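Long-range contacts in Non-structural protein 3 (Porcine deltacoronavirus, PDB 6LN0), which combines a macro domain with a zinc-binding papain-like protease that probably cleaves the viral polyprotein: residues T173-D177 with L235-H239; N267-N271 with W400-G404; T382-P387 with A415-A419. All blocks are in the same frame, centred on the assembly; numbering follows the deposited sequence.

Interaction 1 (T173-D177 with L235-H239)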
ATOM      1  N   THR A 173       2.375   6.928  -1.753  1.00 41.05           N
ATOM      2  CA  THR A 173       2.506   7.476  -3.092  1.00 38.42           C
ATOM      3  C   THR A 173       1.473   6.806  -3.991  1.00 41.54           C
ATOM      4  O   THR A 173       1.035   5.681  -3.728  1.00 43.94           O
ATOM      5  CB  THR A 173       3.953   7.273  -3.635  1.00 46.59           C
ATOM      6  OG1 THR A 173       4.087   7.836  -4.953  1.00 44.98           O
ATOM      7  CG2 THR A 173       4.330   5.775  -3.702  1.00 42.97           C
ATOM      8  N   THR A 174       1.072   7.503  -5.049  1.00 39.30           N
ATOM      9  CA  THR A 174       0.334   6.859  -6.131  1.00 46.49           C
ATOM     10  C   THR A 174       1.214   6.641  -7.362  1.00 48.84           C
ATOM     11  O   THR A 174       0.757   6.071  -8.357  1.00 47.64           O
ATOM     12  CB  THR A 174      -0.916   7.685  -6.489  1.00 46.66           C
ATOM     13  OG1 THR A 174      -0.526   8.894  -7.141  1.00 50.85           O
ATOM     14  CG2 THR A 174      -1.706   8.054  -5.229  1.00 45.16           C
ATOM     15  N   ASP A 175       2.502   6.945  -7.230  1.00 52.89           N
ATOM     16  CA  ASP A 175       3.331   7.568  -8.249  1.00 50.27           C
ATOM     17  C   ASP A 175       4.726   6.956  -8.361  1.00 43.94           C
ATOM     18  O   ASP A 175       5.287   6.817  -9.453  1.00 42.44           O
ATOM     19  CB  ASP A 175       3.497   9.049  -7.869  1.00 45.38           C
ATOM     20  CG  ASP A 175       3.178   9.960  -8.992  1.00 52.59           C
ATOM     21  OD1 ASP A 175       2.871   9.419 -10.062  1.00 60.67           O
ATOM     22  OD2 ASP A 175       3.241  11.201  -8.817  1.00 63.69           O
ATOM     23  N   TYR A 176       5.301   6.651  -7.205  1.00 39.55           N
ATOM     24  CA  TYR A 176       6.737   6.731  -6.976  1.00 44.35           C
ATOM     25  C   TYR A 176       7.357   7.960  -7.657  1.00 45.43           C
ATOM     26  O   TYR A 176       8.499   7.934  -8.117  1.00 47.21           O
ATOM     27  CB  TYR A 176       7.370   5.398  -7.383  1.00 45.02           C
ATOM     28  CG  TYR A 176       7.189   4.440  -6.238  1.00 43.88           C
ATOM     29  CD1 TYR A 176       8.029   4.522  -5.125  1.00 47.09           C
ATOM     30  CD2 TYR A 176       6.125   3.528  -6.200  1.00 40.60           C
ATOM     31  CE1 TYR A 176       7.873   3.688  -4.038  1.00 42.85           C
ATOM     32  CE2 TYR A 176       5.956   2.679  -5.104  1.00 41.95           C
ATOM     33  CZ  TYR A 176       6.843   2.773  -4.023  1.00 46.87           C
ATOM     34  OH  TYR A 176       6.738   1.977  -2.898  1.00 54.89           O
ATOM     35  N   ASP A 177       6.605   9.052  -7.699  1.00 48.58           N
ATOM     36  CA  ASP A 177       7.107  10.374  -8.044  1.00 48.05           C
ATOM     37  C   ASP A 177       6.933  11.234  -6.798  1.00 45.01           C
ATOM     38  O   ASP A 177       7.830  11.289  -5.948  1.00 47.96           O
ATOM     39  CB  ASP A 177       6.361  10.949  -9.258  1.00 45.99           C
ATOM     40  CG  ASP A 177       6.770  12.387  -9.589  1.00 51.89           C
ATOM     41  OD1 ASP A 177       7.911  12.770  -9.286  1.00 52.26           O
ATOM     42  OD2 ASP A 177       5.958  13.143 -10.169  1.00 58.32           O
ATOM     43  N   LEU A 235       6.251   1.065 -11.745  1.00 41.25           N
ATOM     44  CA  LEU A 235       6.487   2.428 -11.285  1.00 43.42           C
ATOM     45  C   LEU A 235       7.944   2.640 -10.898  1.00 43.35           C
ATOM     46  O   LEU A 235       8.532   3.685 -11.203  1.00 48.26           O
ATOM     47  CB  LEU A 235       5.570   2.759 -10.098  1.00 36.13           C
ATOM     48  CG  LEU A 235       4.086   2.867 -10.448  1.00 38.84           C
ATOM     49  CD1 LEU A 235       3.215   2.876  -9.187  1.00 42.51           C
ATOM     50  CD2 LEU A 235       3.864   4.112 -11.278  1.00 38.60           C
ATOM     51  N   LYS A 236       8.540   1.676 -10.205  1.00 40.33           N
ATOM     52  CA  LYS A 236       9.923   1.847  -9.785  1.00 44.26           C
ATOM     53  C   LYS A 236      10.893   1.747 -10.969  1.00 46.29           C
ATOM     54  O   LYS A 236      11.864   2.508 -11.038  1.00 49.60           O
ATOM     55  CB  LYS A 236      10.251   0.833  -8.693  1.00 44.90           C
ATOM     56  CG  LYS A 236       9.530   1.118  -7.388  1.00 46.03           C
ATOM     57  CD  LYS A 236       9.739  -0.000  -6.392  1.00 51.21           C
ATOM     58  CE  LYS A 236      10.260   0.554  -5.062  1.00 55.70           C
ATOM     59  NZ  LYS A 236       9.486   0.035  -3.893  1.00 64.59           N
ATOM     60  N   THR A 237      10.629   0.850 -11.929  1.00 41.39           N
ATOM     61  CA  THR A 237      11.524   0.695 -13.078  1.00 42.88           C
ATOM     62  C   THR A 237      11.481   1.896 -14.018  1.00 43.53           C
ATOM     63  O   THR A 237      12.403   2.088 -14.810  1.00 42.37           O
ATOM     64  CB  THR A 237      11.182  -0.597 -13.837  1.00 40.33           C
ATOM     65  OG1 THR A 237      11.147  -1.698 -12.914  1.00 39.95           O
ATOM     66  CG2 THR A 237      12.207  -0.903 -14.922  1.00 41.81           C
ATOM     67  N   CYS A 238      10.457   2.740 -13.911  1.00 49.15           N
ATOM     68  CA  CYS A 238      10.412   3.973 -14.688  1.00 48.58           C
ATOM     69  C   CYS A 238      11.552   4.926 -14.352  1.00 47.29           C
ATOM     70  O   CYS A 238      11.810   5.868 -15.114  1.00 48.18           O
ATOM     71  CB  CYS A 238       9.049   4.628 -14.466  1.00 41.68           C
ATOM     72  SG  CYS A 238       7.848   3.881 -15.502  1.00 45.09           S
ATOM     73  N   HIS A 239      12.244   4.695 -13.243  1.00 43.76           N
ATOM     74  CA  HIS A 239      13.347   5.554 -12.835  1.00 50.77           C
ATOM     75  C   HIS A 239      14.690   5.139 -13.424  1.00 52.24           C
ATOM     76  O   HIS A 239      15.647   5.920 -13.359  1.00 55.68           O
ATOM     77  CB  HIS A 239      13.442   5.597 -11.301  1.00 45.21           C
ATOM     78  CG  HIS A 239      12.279   6.281 -10.657  1.00 48.15           C
ATOM     79  ND1 HIS A 239      12.367   7.549 -10.128  1.00 51.14           N
ATOM     80  CD2 HIS A 239      10.995   5.887 -10.482  1.00 41.44           C
ATOM     81  CE1 HIS A 239      11.192   7.902  -9.644  1.00 46.72           C
ATOM     82  NE2 HIS A 239      10.343   6.913  -9.851  1.00 50.05           N
TER
HETATM   83  O   HOH W   1       7.350   6.609 -11.185  1.00 48.08           O

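Interaction 2 (N267-N271 with W400-G404)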
ATOM      1  N   ASN A 267      13.248  -4.909 -31.209  1.00 45.41           N
ATOM      2  CA  ASN A 267      13.791  -4.698 -32.543  1.00 51.33           C
ATOM      3  C   ASN A 267      13.116  -5.591 -33.579  1.00 47.72           C
ATOM      4  O   ASN A 267      12.827  -5.133 -34.686  1.00 48.42           O
ATOM      5  CB  ASN A 267      15.302  -4.894 -32.532  1.00 51.12           C
ATOM      6  CG  ASN A 267      16.006  -3.745 -31.837  1.00 56.18           C
ATOM      7  OD1 ASN A 267      15.422  -2.654 -31.671  1.00 55.38           O
ATOM      8  ND2 ASN A 267      17.241  -3.980 -31.400  1.00 48.77           N
ATOM      9  N   LEU A 268      12.849  -6.856 -33.246  1.00 46.51           N
ATOM     10  CA  LEU A 268      11.955  -7.663 -34.073  1.00 47.07           C
ATOM     11  C   LEU A 268      10.627  -6.948 -34.295  1.00 46.02           C
ATOM     12  O   LEU A 268      10.147  -6.836 -35.428  1.00 45.39           O
ATOM     13  CB  LEU A 268      11.719  -9.023 -33.421  1.00 42.97           C
ATOM     14  CG  LEU A 268      10.851 -10.010 -34.179  1.00 43.55           C
ATOM     15  CD1 LEU A 268      11.474 -10.369 -35.516  1.00 40.15           C
ATOM     16  CD2 LEU A 268      10.670 -11.257 -33.326  1.00 38.02           C
ATOM     17  N   PHE A 269      10.026  -6.438 -33.214  1.00 44.99           N
ATOM     18  CA  PHE A 269       8.708  -5.827 -33.336  1.00 45.31           C
ATOM     19  C   PHE A 269       8.749  -4.655 -34.304  1.00 46.87           C
ATOM     20  O   PHE A 269       7.855  -4.500 -35.143  1.00 47.20           O
ATOM     21  CB  PHE A 269       8.168  -5.374 -31.965  1.00 42.72           C
ATOM     22  CG  PHE A 269       6.802  -4.766 -32.055  1.00 42.43           C
ATOM     23  CD1 PHE A 269       6.643  -3.411 -32.296  1.00 43.66           C
ATOM     24  CD2 PHE A 269       5.677  -5.565 -32.001  1.00 42.05           C
ATOM     25  CE1 PHE A 269       5.388  -2.867 -32.450  1.00 44.01           C
ATOM     26  CE2 PHE A 269       4.413  -5.024 -32.157  1.00 44.01           C
ATOM     27  CZ  PHE A 269       4.268  -3.673 -32.362  1.00 46.10           C
ATOM     28  N   GLN A 270       9.788  -3.827 -34.210  1.00 48.07           N
ATOM     29  CA  GLN A 270       9.919  -2.692 -35.112  1.00 50.55           C
ATOM     30  C   GLN A 270       9.961  -3.114 -36.577  1.00 53.34           C
ATOM     31  O   GLN A 270       9.598  -2.312 -37.443  1.00 53.33           O
ATOM     32  CB  GLN A 270      11.169  -1.883 -34.751  1.00 48.06           C
ATOM     33  CG  GLN A 270      11.028  -1.084 -33.454  1.00 45.79           C
ATOM     34  CD  GLN A 270      12.236  -0.221 -33.161  1.00 50.67           C
ATOM     35  OE1 GLN A 270      12.315   0.924 -33.610  1.00 54.16           O
ATOM     36  NE2 GLN A 270      13.197  -0.770 -32.413  1.00 52.95           N
ATOM     37  N   ASN A 271      10.377  -4.350 -36.874  1.00 47.67           N
ATOM     38  CA  ASN A 271      10.399  -4.838 -38.246  1.00 54.64           C
ATOM     39  C   ASN A 271       9.149  -5.610 -38.625  1.00 52.70           C
ATOM     40  O   ASN A 271       9.177  -6.357 -39.608  1.00 52.41           O
ATOM     41  CB  ASN A 271      11.641  -5.700 -38.495  1.00 55.44           C
ATOM     42  CG  ASN A 271      12.872  -4.856 -38.774  1.00 58.88           C
ATOM     43  OD1 ASN A 271      13.772  -4.758 -37.935  1.00 59.49           O
ATOM     44  ND2 ASN A 271      12.891  -4.196 -39.928  1.00 54.53           N
ATOM     45  N   TRP A 400      19.801 -11.367 -29.692  1.00 51.44           N
ATOM     46  CA  TRP A 400      19.999 -10.182 -30.505  1.00 50.32           C
ATOM     47  C   TRP A 400      19.114 -10.284 -31.727  1.00 53.05           C
ATOM     48  O   TRP A 400      18.806 -11.386 -32.197  1.00 52.17           O
ATOM     49  CB  TRP A 400      21.471 -10.024 -30.924  1.00 59.27           C
ATOM     50  CG  TRP A 400      21.939 -11.086 -31.881  1.00 58.22           C
ATOM     51  CD1 TRP A 400      21.834 -11.055 -33.236  1.00 60.49           C
ATOM     52  CD2 TRP A 400      22.576 -12.338 -31.558  1.00 60.34           C
ATOM     53  NE1 TRP A 400      22.365 -12.203 -33.785  1.00 63.67           N
ATOM     54  CE2 TRP A 400      22.829 -13.004 -32.777  1.00 61.00           C
ATOM     55  CE3 TRP A 400      22.967 -12.952 -30.363  1.00 60.61           C
ATOM     56  CZ2 TRP A 400      23.451 -14.250 -32.836  1.00 63.60           C
ATOM     57  CZ3 TRP A 400      23.578 -14.199 -30.423  1.00 60.06           C
ATOM     58  CH2 TRP A 400      23.819 -14.830 -31.653  1.00 63.67           C
ATOM     59  N   TYR A 401      18.721  -9.126 -32.242  1.00 53.86           N
ATOM     60  CA  TYR A 401      17.954  -9.083 -33.473  1.00 55.28           C
ATOM     61  C   TYR A 401      18.883  -9.205 -34.674  1.00 63.27           C
ATOM     62  O   TYR A 401      19.989  -8.656 -34.688  1.00 66.63           O
ATOM     63  CB  TYR A 401      17.164  -7.784 -33.562  1.00 53.65           C
ATOM     64  CG  TYR A 401      16.553  -7.564 -34.919  1.00 55.02           C
ATOM     65  CD1 TYR A 401      15.704  -8.513 -35.479  1.00 53.79           C
ATOM     66  CD2 TYR A 401      16.819  -6.414 -35.644  1.00 55.06           C
ATOM     67  CE1 TYR A 401      15.142  -8.319 -36.726  1.00 56.60           C
ATOM     68  CE2 TYR A 401      16.259  -6.209 -36.890  1.00 58.48           C
ATOM     69  CZ  TYR A 401      15.421  -7.166 -37.429  1.00 57.31           C
ATOM     70  OH  TYR A 401      14.862  -6.969 -38.672  1.00 62.62           O
ATOM     71  N   THR A 402      18.432  -9.932 -35.681  1.00 62.63           N
ATOM     72  CA  THR A 402      19.133  -9.998 -36.948  1.00 66.09           C
ATOM     73  C   THR A 402      18.097  -9.983 -38.057  1.00 66.05           C
ATOM     74  O   THR A 402      17.166 -10.790 -38.048  1.00 65.18           O
ATOM     75  CB  THR A 402      20.018 -11.252 -37.038  1.00 67.62           C
ATOM     76  OG1 THR A 402      20.452 -11.436 -38.388  1.00 72.36           O
ATOM     77  CG2 THR A 402      19.267 -12.495 -36.581  1.00 64.54           C
ATOM     78  N   ASN A 403      18.226  -9.030 -38.972  1.00 72.20           N
ATOM     79  CA  ASN A 403      17.524  -9.141 -40.235  1.00 71.12           C
ATOM     80  C   ASN A 403      18.113 -10.316 -41.008  1.00 73.82           C
ATOM     81  O   ASN A 403      19.197 -10.807 -40.705  1.00 81.21           O
ATOM     82  CB  ASN A 403      17.630  -7.833 -41.019  1.00 76.23           C
ATOM     83  CG  ASN A 403      16.406  -7.547 -41.852  1.00 76.29           C
ATOM     84  OD1 ASN A 403      15.995  -8.369 -42.680  1.00 74.62           O
ATOM     85  ND2 ASN A 403      15.804  -6.371 -41.633  1.00 77.42           N
ATOM     86  N   GLY A 404      17.391 -10.782 -42.010  1.00 69.48           N
ATOM     87  CA  GLY A 404      17.698 -12.096 -42.571  1.00 76.49           C
ATOM     88  C   GLY A 404      19.125 -12.282 -43.084  1.00 83.19           C
ATOM     89  O   GLY A 404      19.603 -13.415 -43.206  1.00 85.26           O
TER

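Interaction 3 (T382-P387 with A415-A419)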
ATOM      1  N   THR A 382      12.332 -23.055 -31.241  1.00 46.14           N
ATOM      2  CA  THR A 382      13.791 -23.068 -31.310  1.00 51.39           C
ATOM      3  C   THR A 382      14.275 -24.031 -32.380  1.00 48.62           C
ATOM      4  O   THR A 382      13.914 -25.209 -32.356  1.00 48.76           O
ATOM      5  CB  THR A 382      14.405 -23.456 -29.978  1.00 49.25           C
ATOM      6  OG1 THR A 382      13.804 -22.667 -28.960  1.00 52.58           O
ATOM      7  CG2 THR A 382      15.914 -23.195 -30.020  1.00 52.11           C
ATOM      8  N   SER A 383      15.102 -23.534 -33.297  1.00 54.19           N
ATOM      9  CA  SER A 383      15.839 -24.385 -34.227  1.00 52.66           C
ATOM     10  C   SER A 383      17.216 -23.804 -34.505  1.00 53.14           C
ATOM     11  O   SER A 383      17.436 -22.594 -34.403  1.00 49.86           O
ATOM     12  CB  SER A 383      15.120 -24.573 -35.565  1.00 55.52           C
ATOM     13  OG  SER A 383      15.758 -25.589 -36.350  1.00 61.06           O
ATOM     14  N   ALA A 384      18.125 -24.693 -34.907  1.00 62.43           N
ATOM     15  CA  ALA A 384      19.484 -24.328 -35.271  1.00 60.00           C
ATOM     16  C   ALA A 384      19.609 -23.816 -36.698  1.00 57.17           C
ATOM     17  O   ALA A 384      20.691 -23.360 -37.075  1.00 60.89           O
ATOM     18  CB  ALA A 384      20.399 -25.534 -35.071  1.00 51.59           C
ATOM     19  N   ASP A 385      18.545 -23.864 -37.497  1.00 60.67           N
ATOM     20  CA  ASP A 385      18.653 -23.472 -38.896  1.00 59.06           C
ATOM     21  C   ASP A 385      18.790 -21.960 -39.018  1.00 63.98           C
ATOM     22  O   ASP A 385      18.634 -21.212 -38.050  1.00 69.98           O
ATOM     23  CB  ASP A 385      17.442 -23.952 -39.692  1.00 58.82           C
ATOM     24  CG  ASP A 385      17.192 -25.437 -39.523  1.00 64.83           C
ATOM     25  OD1 ASP A 385      17.725 -26.021 -38.551  1.00 73.22           O
ATOM     26  OD2 ASP A 385      16.457 -26.025 -40.341  1.00 57.42           O
ATOM     27  N   GLU A 386      19.061 -21.507 -40.230  1.00 61.60           N
ATOM     28  CA  GLU A 386      19.289 -20.078 -40.310  1.00 67.49           C
ATOM     29  C   GLU A 386      18.084 -19.370 -40.910  1.00 67.89           C
ATOM     30  O   GLU A 386      17.455 -19.880 -41.846  1.00 63.83           O
ATOM     31  CB  GLU A 386      20.543 -19.745 -41.139  1.00 69.64           C
ATOM     32  CG  GLU A 386      21.864 -19.935 -40.369  1.00 74.46           C
ATOM     33  CD  GLU A 386      22.414 -18.633 -39.780  1.00 80.34           C
ATOM     34  OE1 GLU A 386      21.876 -17.550 -40.116  1.00 78.97           O
ATOM     35  OE2 GLU A 386      23.377 -18.695 -38.969  1.00 87.95           O
ATOM     36  N   PRO A 387      17.748 -18.201 -40.391  1.00 59.62           N
ATOM     37  CA  PRO A 387      16.609 -17.458 -40.915  1.00 61.66           C
ATOM     38  C   PRO A 387      17.003 -16.618 -42.117  1.00 61.94           C
ATOM     39  O   PRO A 387      18.162 -16.248 -42.294  1.00 68.41           O
ATOM     40  CB  PRO A 387      16.231 -16.560 -39.734  1.00 58.71           C
ATOM     41  CG  PRO A 387      17.581 -16.224 -39.146  1.00 57.48           C
ATOM     42  CD  PRO A 387      18.397 -17.498 -39.273  1.00 61.51           C
ATOM     43  N   ALA A 415      23.957 -19.818 -33.738  1.00 76.40           N
ATOM     44  CA  ALA A 415      23.068 -19.645 -32.607  1.00 68.56           C
ATOM     45  C   ALA A 415      21.696 -20.130 -33.022  1.00 59.38           C
ATOM     46  O   ALA A 415      21.307 -20.014 -34.185  1.00 62.34           O
ATOM     47  CB  ALA A 415      23.002 -18.181 -32.158  1.00 63.71           C
ATOM     48  N   ASN A 416      20.974 -20.697 -32.067  1.00 60.38           N
ATOM     49  CA  ASN A 416      19.579 -21.002 -32.321  1.00 56.40           C
ATOM     50  C   ASN A 416      18.820 -19.726 -32.663  1.00 50.65           C
ATOM     51  O   ASN A 416      19.163 -18.627 -32.216  1.00 52.45           O
ATOM     52  CB  ASN A 416      18.985 -21.699 -31.107  1.00 52.22           C
ATOM     53  CG  ASN A 416      19.679 -23.003 -30.820  1.00 55.96           C
ATOM     54  OD1 ASN A 416      20.005 -23.744 -31.753  1.00 62.05           O
ATOM     55  ND2 ASN A 416      19.940 -23.288 -29.553  1.00 49.55           N
ATOM     56  N   VAL A 417      17.829 -19.857 -33.521  1.00 46.58           N
ATOM     57  CA  VAL A 417      16.862 -18.785 -33.735  1.00 54.26           C
ATOM     58  C   VAL A 417      15.643 -19.107 -32.873  1.00 46.32           C
ATOM     59  O   VAL A 417      15.282 -20.287 -32.718  1.00 42.39           O
ATOM     60  CB  VAL A 417      16.511 -18.636 -35.232  1.00 55.66           C
ATOM     61  CG1 VAL A 417      15.754 -19.831 -35.719  1.00 54.20           C
ATOM     62  CG2 VAL A 417      15.690 -17.379 -35.468  1.00 55.55           C
ATOM     63  N   VAL A 418      15.075 -18.086 -32.229  1.00 49.35           N
ATOM     64  CA  VAL A 418      13.962 -18.285 -31.300  1.00 44.37           C
ATOM     65  C   VAL A 418      12.716 -17.489 -31.654  1.00 45.62           C
ATOM     66  O   VAL A 418      11.658 -17.721 -31.047  1.00 43.35           O
ATOM     67  CB  VAL A 418      14.365 -18.006 -29.835  1.00 45.53           C
ATOM     68  CG1 VAL A 418      15.384 -19.029 -29.394  1.00 43.40           C
ATOM     69  CG2 VAL A 418      14.874 -16.567 -29.660  1.00 46.73           C
ATOM     70  N   ALA A 419      12.779 -16.602 -32.634  1.00 45.02           N
ATOM     71  CA  ALA A 419      11.570 -15.980 -33.147  1.00 43.40           C
ATOM     72  C   ALA A 419      11.878 -15.475 -34.547  1.00 44.08           C
ATOM     73  O   ALA A 419      12.999 -15.035 -34.806  1.00 44.83           O
ATOM     74  CB  ALA A 419      11.100 -14.828 -32.244  1.00 39.20           C
TER

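Interaction 1 (T173-D177 with L235-H239)
Y176 and K236 meet by a CH-pi contact. K236 CG sits 4.2 Å from the centroid of the Y176 ring, almost on the ring normal (8°). The methyl T173 CG2 covers the opposite face, 3.7 Å above the plane of the Y176 ring. The ring is sandwiched between an aliphatic chain and a methyl group, which restricts its rotation. K236 then bends at its last two torsions, which brings NZ within 3.5 Å of Y176 OH.

In the apolar packing, L235 CB lies 4.0 Å from Y176 CD2, and the two side chains cross at about a right angle. A leucine methyl, L235 CD2, rests against the carbonyl D175 O at 3.6 Å. I209 and L211 of strand 209-212 also touch Y176 and L235 respectively.

The polar part runs through H239. Its NE2 gives a weak hydrogen bond of 2.7 Å to Y176 O, bent to 128° at the hydrogen. The acceptor lies in the plane of the imidazole. One water donates to D175 O and to L235 O, so it ties the loop to the helix backbone; it is also 3.3 Å from H239 NE2. T173 OG1 closes an ST turn with D175 N and also accepts weakly from Y176 N, which fixes the loop that carries the tyrosine.

The loop follows strand 168-173 of what looks like the ubiquitin-like domain, and helix 228-237 follows that domain in the chain. The contact is a surface junction. Its chemistry, one ring packed on aliphatic groups plus weak and water-borne bonds, implies a modest hold with no salt bridge across it.

Interaction 2 (N267-N271 with W400-G404)
Y401 lies against the last turn of helix 260-270. Its CB meets N267 CB at 3.6 Å. The helix backbone covers one face of the phenol ring: N267 O stands 4.1 Å above the plane of the Y401 ring, over its centre, and L268 N lies over the same face, nearer the rim. The chain of Y401 itself returns on the opposite face, where N403 N is 3.7 Å above the ring plane. L268 CD1 adds a loose apolar touch to Y401 CE1.

The polar end of the ring reaches N271. Y401 OH gives a weak hydrogen bond of 2.6 Å to N271 OD1. The amide and ring planes are only 27° apart, although the two side chains cross at about a right angle. Y401 has CG anti to its nitrogen (chi1 169°), and this turn carries the ring along the helix from N267 to N271.

A second shell sets these groups. N267 ND2 is hydrogen-bonded to H252 ND1, so the amide has its partner outside this contact and N267 meets Y401 through CB. L250 of strand 250-253 touches N267, N271 and Y401 together. P390 also packs on Y401, and I317 and I392 pack on L268. N271 N bonds to L268 O as the helix ends. Beyond the ring, G404 N bonds to N403 OD1 at 2.9 Å, on a lone pair, and this shapes the turn that leaves strand 398-402.

The strand is outermost in the large protease sheet. The contact is consistent with the thumb helix packing on the palm sheet of coronavirus papain-like proteases. In that family the helix at this junction carries the nucleophilic cysteine at its start, and helix 260-270 probably corresponds to it.

Interaction 3 (T382-P387 with A415-A419)
T382 CG2 lies over one face of the N416 amide, displaced toward its CB end. This methyl is 3.9 Å from N416 CG and also meets N416 CB at 3.6 Å. At the oxygen end, N416 OD1 is 3.6 Å from A384 CA, so that group rests on the start of the turn. The P387 ring packs through CG on the methyl V417 CG2 at 4.3 Å.

The backbones pair alongside. V417 N gives a nearly straight hydrogen bond of 2.9 Å to S383 O. The return bond, from S383 N to V417 O, is weak at 3.3 Å. S383 and V417 therefore form an antiparallel hydrogen-bonded pair, where strand 376-383 meets strand 416-423 in the large mixed sheet of the protease. Strand 391-395 lies on the other flank of 416-423.

S383 and V417 point to the same face of that sheet, and P353 touches both. The methyl V417 CG1 sits between its own nitrogen and carbonyl carbon (chi1 68°), which places it 3.5 Å from S383 O. After S383 the chain leaves the sheet. S383 OG gives a weak hydrogen bond to D385 OD1 across this turn, and E386 makes a salt bridge with K393 of strand 391-395.

In the fold
Interaction 1 comes first along the chain. Its centre lies about 30 Å from that of interaction 2 and about 38 Å from that of interaction 3. It sits at the junction of the probable ubiquitin-like domain with the protease. The centres of interactions 2 and 3 are about 13 Å apart, and their segments interleave along the chain: 267-271, 382-387, 400-404, 415-419. Both reach the same large mixed sheet, through strands 376-383, 398-402 and 416-423. They touch directly, with W400 CH2 3.5 Å from A415 CB and L268 packed on A419. Interaction 2 joins a helix to the edge strand of this sheet, while interaction 3 joins two of its inner strands.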